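Local coordinates for protein leucine aminopeptidase 2, chloroplastic (Streptomyces sp. BC16019, PDB 5LHJ) that probably removes N-terminal amino acids from peptides as a manganese-dependent M17 metalloaminopeptidase, and takes part in the maturation of bottromycin, at residues T177-D182 against V291-T296; H205-D210 against A297-G302; D352-A357 against D450-G455. All blocks are in the same frame, centred on the assembly; numbering follows the deposited sequence.

Contact 1 of 3, residues T177-D182 against V291-T296; sequences TCLARD and VVAALT
Leu179 and Thr296 reach for each other tip to tip between two roughly antiparallel helices. CG of Leu179 stands anti to the backbone N (chi1 168°), which carries the isobutyl group out of its own helix and toward the other one. The CD2 branch does the touching: it lies 3.7 Å from OG1 of Thr296 and also meets the CG2 methyl of that residue. The same CD2 passes over Ala293, 4.1 Å from its CA. Ala180 and Ala293 meet next to it methyl to methyl, CB to CB 4.0 Å. Two such small residues bring their CA atoms to 5.8 Å.

The helices here are 164-185 and 286-301, and their short segments run with axes 8.4 Å apart at 150°. Helix 164-185 probably corresponds to the interdomain helix of M17 aminopeptidases; Thr177 and Cys178 also pack on helix 124-139. Val486 of helix 486-498 touches both Ala180 and Ala293, and Val291 and Val292 rest on Leu311 of strand 306-316.

OG1 of Thr296 sits between its backbone N and carbonyl carbon (chi1 68°), turned back along its helix to give a 2.7 Å hydrogen bond to Ala293 O. That bond fixes the rotation and sets both OG1 and CG2 against CD2 of Leu179. Replacing the threonine with an alanine would probably take from Ala293 O its hydroxyl donor and leave the CD2 tip of Leu179 with a gap beside it.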
loop_
_atom_site.group_PDB
_atom_site.type_symbol
_atom_site.label_atom_id
_atom_site.label_comp_id
_atom_site.label_asym_id
_atom_site.label_seq_id
_atom_site.Cartn_x
_atom_site.Cartn_y
_atom_site.Cartn_z
ATOM N N THR A 177 25.948 -1.086 30.904
ATOM C CA THR A 177 25.118 -1.560 29.790
ATOM C C THR A 177 23.674 -1.794 30.253
ATOM O O THR A 177 22.723 -1.395 29.582
ATOM C CB THR A 177 25.703 -2.841 29.160
ATOM O OG1 THR A 177 27.036 -2.589 28.707
ATOM C CG2 THR A 177 24.881 -3.317 27.972
ATOM N N CYS A 178 23.508 -2.425 31.414
ATOM C CA CYS A 178 22.167 -2.719 31.930
ATOM C C CYS A 178 21.388 -1.457 32.355
ATOM O O CYS A 178 20.156 -1.431 32.273
ATOM C CB CYS A 178 22.256 -3.755 33.065
ATOM S SG CYS A 178 22.752 -5.417 32.500
ATOM N N LEU A 179 22.101 -0.416 32.790
ATOM C CA LEU A 179 21.487 0.893 33.036
ATOM C C LEU A 179 20.867 1.419 31.726
ATOM O O LEU A 179 19.715 1.859 31.697
ATOM C CB LEU A 179 22.507 1.896 33.575
ATOM C CG LEU A 179 22.107 3.368 33.628
ATOM C CD1 LEU A 179 20.857 3.549 34.483
ATOM C CD2 LEU A 179 23.267 4.195 34.154
ATOM N N ALA A 180 21.644 1.371 30.650
ATOM C CA ALA A 180 21.126 1.796 29.346
ATOM C C ALA A 180 19.919 0.937 28.927
ATOM O O ALA A 180 18.938 1.481 28.421
ATOM C CB ALA A 180 22.204 1.774 28.285
ATOM N N ARG A 181 19.992 -0.383 29.143
ATOM C CA ARG A 181 18.857 -1.276 28.838
ATOM C C ARG A 181 17.593 -0.859 29.597
ATOM O O ARG A 181 16.499 -0.791 29.028
ATOM C CB ARG A 181 19.180 -2.736 29.167
ATOM C CG ARG A 181 20.246 -3.367 28.308
ATOM C CD ARG A 181 20.535 -4.800 28.723
ATOM N NE ARG A 181 21.520 -5.458 27.866
ATOM C CZ ARG A 181 21.945 -6.707 28.024
ATOM N NH1 ARG A 181 21.507 -7.453 29.042
ATOM N NH2 ARG A 181 22.816 -7.232 27.162
ATOM N N ASP A 182 17.750 -0.566 30.886
ATOM C CA ASP A 182 16.619 -0.116 31.704
ATOM C C ASP A 182 15.996 1.179 31.166
ATOM O O ASP A 182 14.765 1.307 31.102
ATOM C CB ASP A 182 17.059 0.111 33.156
ATOM C CG ASP A 182 17.287 -1.171 33.935
ATOM O OD1 ASP A 182 16.921 -2.292 33.491
ATOM O OD2 ASP A 182 17.834 -1.027 35.069
ATOM N N VAL A 291 25.290 7.138 26.116
ATOM C CA VAL A 291 26.182 8.205 26.570
ATOM C C VAL A 291 26.114 8.371 28.087
ATOM O O VAL A 291 27.162 8.439 28.756
ATOM C CB VAL A 291 25.903 9.537 25.836
ATOM C CG1 VAL A 291 26.659 10.716 26.465
ATOM C CG2 VAL A 291 26.283 9.419 24.362
ATOM N N VAL A 292 24.899 8.418 28.631
ATOM C CA VAL A 292 24.725 8.547 30.084
ATOM C C VAL A 292 25.397 7.374 30.810
ATOM O O VAL A 292 26.131 7.567 31.791
ATOM C CB VAL A 292 23.232 8.640 30.465
ATOM C CG1 VAL A 292 23.016 8.495 31.967
ATOM C CG2 VAL A 292 22.635 9.955 29.956
ATOM N N ALA A 293 25.137 6.164 30.329
ATOM C CA ALA A 293 25.664 4.969 30.961
ATOM C C ALA A 293 27.198 4.931 30.912
ATOM O O ALA A 293 27.835 4.629 31.936
ATOM C CB ALA A 293 25.065 3.710 30.336
ATOM N N ALA A 294 27.780 5.256 29.761
ATOM C CA ALA A 294 29.243 5.323 29.637
ATOM C C ALA A 294 29.823 6.328 30.638
ATOM O O ALA A 294 30.798 6.007 31.339
ATOM C CB ALA A 294 29.668 5.677 28.226
ATOM N N LEU A 295 29.217 7.507 30.731
ATOM C CA LEU A 295 29.679 8.517 31.709
ATOM C C LEU A 295 29.636 8.004 33.146
ATOM O O LEU A 295 30.574 8.264 33.922
ATOM C CB LEU A 295 28.902 9.828 31.579
ATOM C CG LEU A 295 29.465 10.725 30.467
ATOM C CD1 LEU A 295 28.389 11.609 29.879
ATOM C CD2 LEU A 295 30.630 11.563 30.976
ATOM N N THR A 296 28.586 7.263 33.503
ATOM C CA THR A 296 28.460 6.713 34.870
ATOM C C THR A 296 29.541 5.682 35.209
ATOM O O THR A 296 29.847 5.475 36.380
ATOM C CB THR A 296 27.073 6.064 35.176
ATOM O OG1 THR A 296 26.870 4.860 34.402
ATOM C CG2 THR A 296 25.930 7.053 34.979
#

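Contact 2 of 3, residues H205-D210 against A297-G302; sequences HTAGLD and ALPRLG
Ala207 and Leu209 meet Pro299 without any planar side chain taking part: the puckered pyrrolidine ring of Pro299 offers its CB-CG edge to both. The CB methyl of Ala207 comes up to this bond, 3.5 Å from CG and 3.6 Å from CB of Pro299, the first of these tighter than usual for two carbons. At the CG corner the ring also meets CD2 of Leu209, at 4.0 Å. Leucine side chain and ring cross at about a right angle, so a single methyl branch, not the length of the chain, makes the touch. CG of Leu209 is anti to its carbonyl carbon (chi1 -63°); with chi2 169° CD1 is the extended branch, and the other methyl, CD2, is the one that meets the ring.

Tyr245 of strand 239-245 packs against both Leu209 and Pro299, tying the pair to the sheet, while Leu209 also reaches Leu243 of the same strand. Ala207 remains at the surface, whereas Leu209 is buried. On the other flank of helix 286-301, Ala297 and Leu301 pack on Ile490 of helix 486-498.

Pro299 has no N-H to give to the turn before it, and the helix is kinked there; the ring packs on the end of helix 193-207. The contact involves no hydrogen bond and is wholly apolar. Gly302, with positive phi, is where helix 286-301 leaves helical geometry, its N bonded to Leu298 O at 2.8 Å. Gly208, with phi 59°, is the C-prime residue of a Schellman motif, with Leu209 N bonded to Ala204 O and a weak bond from Gly208 N to His205 O; from there the chain turns through Leu209 into strand 210-214.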
loop_
_atom_site.group_PDB
_atom_site.type_symbol
_atom_site.label_atom_id
_atom_site.label_comp_id
_atom_site.label_asym_id
_atom_site.label_seq_id
_atom_site.Cartn_x
_atom_site.Cartn_y
_atom_site.Cartn_z
ATOM N N HIS A 205 24.845 12.624 40.654
ATOM C CA HIS A 205 25.089 12.848 42.074
ATOM C C HIS A 205 25.849 11.674 42.728
ATOM O O HIS A 205 26.708 11.880 43.587
ATOM C CB HIS A 205 23.760 13.120 42.778
ATOM C CG HIS A 205 23.928 13.575 44.181
ATOM N ND1 HIS A 205 23.914 12.704 45.247
ATOM C CD2 HIS A 205 24.184 14.800 44.692
ATOM C CE1 HIS A 205 24.127 13.379 46.360
ATOM N NE2 HIS A 205 24.287 14.652 46.055
ATOM N N THR A 206 25.584 10.458 42.271
ATOM C CA THR A 206 26.216 9.273 42.806
ATOM C C THR A 206 27.774 9.281 42.729
ATOM O O THR A 206 28.416 8.854 43.685
ATOM C CB THR A 206 25.525 8.032 42.202
ATOM O OG1 THR A 206 24.146 8.051 42.630
ATOM C CG2 THR A 206 26.183 6.766 42.621
ATOM N N ALA A 207 28.380 9.810 41.656
ATOM C CA ALA A 207 29.844 10.116 41.682
ATOM C C ALA A 207 30.222 11.593 41.731
ATOM O O ALA A 207 31.412 11.940 41.698
ATOM C CB ALA A 207 30.588 9.445 40.550
ATOM N N GLY A 208 29.248 12.472 41.859
ATOM C CA GLY A 208 29.533 13.888 41.734
ATOM C C GLY A 208 30.129 14.160 40.355
ATOM O O GLY A 208 31.150 14.833 40.237
ATOM N N LEU A 209 29.529 13.579 39.313
ATOM C CA LEU A 209 29.699 14.130 37.978
ATOM C C LEU A 209 29.022 15.492 38.017
ATOM O O LEU A 209 27.978 15.635 38.645
ATOM C CB LEU A 209 29.011 13.247 36.921
ATOM C CG LEU A 209 29.506 11.818 36.727
ATOM C CD1 LEU A 209 28.549 11.015 35.853
ATOM C CD2 LEU A 209 30.899 11.810 36.132
ATOM N N ASP A 210 29.603 16.498 37.368
ATOM C CA ASP A 210 28.931 17.799 37.255
ATOM C C ASP A 210 27.728 17.616 36.336
ATOM O O ASP A 210 27.820 16.908 35.318
ATOM C CB ASP A 210 29.853 18.882 36.694
ATOM C CG ASP A 210 31.118 19.055 37.509
ATOM O OD1 ASP A 210 31.023 19.224 38.747
ATOM O OD2 ASP A 210 32.220 19.017 36.907
ATOM N N ALA A 297 30.088 5.009 34.204
ATOM C CA ALA A 297 31.153 4.029 34.413
ATOM C C ALA A 297 32.550 4.637 34.621
ATOM O O ALA A 297 33.442 3.954 35.114
ATOM C CB ALA A 297 31.202 3.072 33.231
ATOM N N LEU A 298 32.751 5.889 34.233
ATOM C CA LEU A 298 34.099 6.464 34.234
ATOM C C LEU A 298 34.704 6.657 35.646
ATOM O O LEU A 298 35.884 6.373 35.835
ATOM C CB LEU A 298 34.146 7.767 33.439
ATOM C CG LEU A 298 33.750 7.611 31.962
ATOM C CD1 LEU A 298 33.846 8.943 31.237
ATOM C CD2 LEU A 298 34.570 6.538 31.269
ATOM N N PRO A 299 33.909 7.131 36.616
ATOM C CA PRO A 299 34.500 7.298 37.967
ATOM C C PRO A 299 35.065 6.001 38.557
ATOM O O PRO A 299 36.134 6.031 39.167
ATOM C CB PRO A 299 33.333 7.844 38.789
ATOM C CG PRO A 299 32.522 8.606 37.783
ATOM C CD PRO A 299 32.588 7.778 36.532
ATOM N N ARG A 300 34.389 4.880 38.341
ATOM C CA ARG A 300 34.889 3.570 38.796
ATOM C C ARG A 300 36.195 3.171 38.127
ATOM O O ARG A 300 37.088 2.633 38.781
ATOM C CB ARG A 300 33.849 2.487 38.524
ATOM C CG ARG A 300 34.263 1.044 38.834
ATOM C CD ARG A 300 34.455 0.817 40.326
ATOM N NE ARG A 300 34.152 -0.573 40.701
ATOM C CZ ARG A 300 35.040 -1.518 41.030
ATOM N NH1 ARG A 300 36.356 -1.278 41.071
ATOM N NH2 ARG A 300 34.594 -2.738 41.332
ATOM N N LEU A 301 36.286 3.400 36.819
ATOM C CA LEU A 301 37.489 3.036 36.058
ATOM C C LEU A 301 38.645 3.989 36.325
ATOM O O LEU A 301 39.808 3.596 36.227
ATOM C CB LEU A 301 37.192 2.998 34.556
ATOM C CG LEU A 301 36.108 2.014 34.113
ATOM C CD1 LEU A 301 35.797 2.168 32.628
ATOM C CD2 LEU A 301 36.472 0.567 34.439
ATOM N N GLY A 302 38.330 5.240 36.651
ATOM C CA GLY A 302 39.338 6.247 36.949
ATOM C C GLY A 302 40.247 6.596 35.789
ATOM O O GLY A 302 41.465 6.666 35.960
#

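Contact 3 of 3, residues D352-A357 against D450-G455; sequences DVLVRA and DFVAAG
Phe451 comes first, meeting Leu354 and Val355 from the loop between helix 440-449 and strand 458-462. Its ring has the CG2 methyl of Val355 at the edge, near the ring plane, 3.8 Å from CD1. The CG2 branch of Val355 is anti to the carbonyl carbon, beside the backbone N, which holds it against the phenylalanine. Lower down, CB of Phe451 packs on CB of Leu354 at 4.1 Å. The carbonyl O of Phe451 turns to the helix backbone: Val355 CA makes a CA-H...O contact of 3.5 Å (128° at the hydrogen), but the N of Val355 is badly angled and gives no hydrogen bond. His331 stacks edge-to-face with the ring, and its ND1 is hydrogen-bonded to Asp352 OD2.

Val452 follows, its CG2 lying 4.3 Å from CD2 of Leu354, whose side chain is about 10 Å from that of the manganese-binding Lys261. At Ala453 the backbone N donates to the hydroxyl of Ser358, which in turn donates to Leu354 O, a polar bridge between loop and helix.

Helix 345-358 thus holds the loop before strand 458-462 chiefly through hydrocarbon contact, with the serine bridge alongside.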
loop_
_atom_site.group_PDB
_atom_site.type_symbol
_atom_site.label_atom_id
_atom_site.label_comp_id
_atom_site.label_asym_id
_atom_site.label_seq_id
_atom_site.Cartn_x
_atom_site.Cartn_y
_atom_site.Cartn_z
ATOM N N ASP A 352 22.255 21.698 16.559
ATOM C CA ASP A 352 22.679 22.823 17.414
ATOM C C ASP A 352 23.544 22.351 18.571
ATOM O O ASP A 352 24.434 23.069 19.019
ATOM C CB ASP A 352 21.467 23.579 17.947
ATOM C CG ASP A 352 20.518 23.955 16.850
ATOM O OD1 ASP A 352 20.751 25.007 16.228
ATOM O OD2 ASP A 352 19.573 23.178 16.540
ATOM N N VAL A 353 23.309 21.127 19.038
ATOM C CA VAL A 353 24.130 20.579 20.120
ATOM C C VAL A 353 25.564 20.326 19.628
ATOM O O VAL A 353 26.519 20.572 20.355
ATOM C CB VAL A 353 23.505 19.303 20.723
ATOM C CG1 VAL A 353 24.387 18.737 21.829
ATOM C CG2 VAL A 353 22.100 19.611 21.235
ATOM N N LEU A 354 25.725 19.868 18.386
ATOM C CA LEU A 354 27.068 19.720 17.801
ATOM C C LEU A 354 27.792 21.060 17.654
ATOM O O LEU A 354 29.009 21.136 17.865
ATOM C CB LEU A 354 26.998 18.998 16.451
ATOM C CG LEU A 354 26.679 17.506 16.527
ATOM C CD1 LEU A 354 26.319 16.974 15.147
ATOM C CD2 LEU A 354 27.845 16.719 17.110
ATOM N N VAL A 355 27.045 22.117 17.331
ATOM C CA VAL A 355 27.623 23.476 17.281
ATOM C C VAL A 355 28.137 23.828 18.684
ATOM O O VAL A 355 29.296 24.204 18.856
ATOM C CB VAL A 355 26.616 24.545 16.785
ATOM C CG1 VAL A 355 27.219 25.947 16.857
ATOM C CG2 VAL A 355 26.151 24.252 15.352
ATOM N N ARG A 356 27.276 23.676 19.679
ATOM C CA ARG A 356 27.625 24.005 21.053
ATOM C C ARG A 356 28.812 23.163 21.545
ATOM O O ARG A 356 29.740 23.692 22.180
ATOM C CB ARG A 356 26.413 23.821 21.975
ATOM C CG ARG A 356 26.659 24.239 23.424
ATOM C CD ARG A 356 25.461 23.993 24.320
ATOM N NE ARG A 356 25.830 24.132 25.728
ATOM C CZ ARG A 356 25.969 25.283 26.387
ATOM N NH1 ARG A 356 25.774 26.464 25.793
ATOM N NH2 ARG A 356 26.322 25.254 27.679
ATOM N N ALA A 357 28.780 21.865 21.270
ATOM C CA ALA A 357 29.819 20.949 21.755
ATOM C C ALA A 357 31.197 21.166 21.124
ATOM O O ALA A 357 32.205 20.867 21.764
ATOM C CB ALA A 357 29.398 19.502 21.573
ATOM N N ASP A 450 28.109 19.099 8.895
ATOM C CA ASP A 450 28.008 20.560 8.666
ATOM C C ASP A 450 28.104 21.368 9.981
ATOM O O ASP A 450 28.516 22.532 9.981
ATOM C CB ASP A 450 26.638 20.954 8.058
ATOM C CG ASP A 450 26.406 20.497 6.607
ATOM O OD1 ASP A 450 27.318 20.073 5.872
ATOM O OD2 ASP A 450 25.212 20.587 6.201
ATOM N N PHE A 451 27.686 20.773 11.093
ATOM C CA PHE A 451 27.566 21.504 12.357
ATOM C C PHE A 451 28.766 21.346 13.285
ATOM O O PHE A 451 28.793 21.957 14.340
ATOM C CB PHE A 451 26.275 21.076 13.046
ATOM C CG PHE A 451 25.064 21.418 12.247
ATOM C CD1 PHE A 451 24.543 22.704 12.276
ATOM C CD2 PHE A 451 24.470 20.477 11.413
ATOM C CE1 PHE A 451 23.422 23.035 11.519
ATOM C CE2 PHE A 451 23.364 20.805 10.639
ATOM C CZ PHE A 451 22.833 22.080 10.699
ATOM N N VAL A 452 29.739 20.529 12.900
ATOM C CA VAL A 452 30.932 20.317 13.716
ATOM C C VAL A 452 31.946 21.360 13.291
ATOM O O VAL A 452 32.313 21.435 12.118
ATOM C CB VAL A 452 31.513 18.903 13.545
ATOM C CG1 VAL A 452 32.715 18.700 14.458
ATOM C CG2 VAL A 452 30.451 17.860 13.857
ATOM N N ALA A 453 32.397 22.164 14.248
ATOM C CA ALA A 453 33.304 23.272 13.958
ATOM C C ALA A 453 34.567 22.814 13.247
ATOM O O ALA A 453 35.094 21.741 13.526
ATOM C CB ALA A 453 33.671 24.020 15.230
ATOM N N ALA A 454 35.037 23.658 12.332
ATOM C CA ALA A 454 36.218 23.381 11.510
ATOM C C ALA A 454 37.394 22.938 12.361
ATOM O O ALA A 454 37.675 23.537 13.398
ATOM C CB ALA A 454 36.600 24.634 10.717
ATOM N N GLY A 455 38.051 21.853 11.953
ATOM C CA GLY A 455 39.243 21.381 12.649
ATOM C C GLY A 455 39.054 20.446 13.834
ATOM O O GLY A 455 40.049 19.960 14.376
#

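From the N terminus, helix 164-185 gives the first half of contact 1 and the end of helix 193-207 that of contact 2. Both partners lie on helix 286-301: 291-296 closes contact 1 and 297-302 then closes contact 2, so the two loops cross. They touch, Leu295 O lying 3.9 Å from CD1 of Leu209, and together tie helices 164-185 and 193-207 to helix 286-301, which packs on strands 239-245 and 306-316. Contact 3 follows in series, opening on helix 345-358 and closing at 450-455. Its centre is about 24 Å and 26 Å from the centres of contacts 1 and 2, and its helix packs on alternate residues of the same strands, on the opposite face of the catalytic sheet.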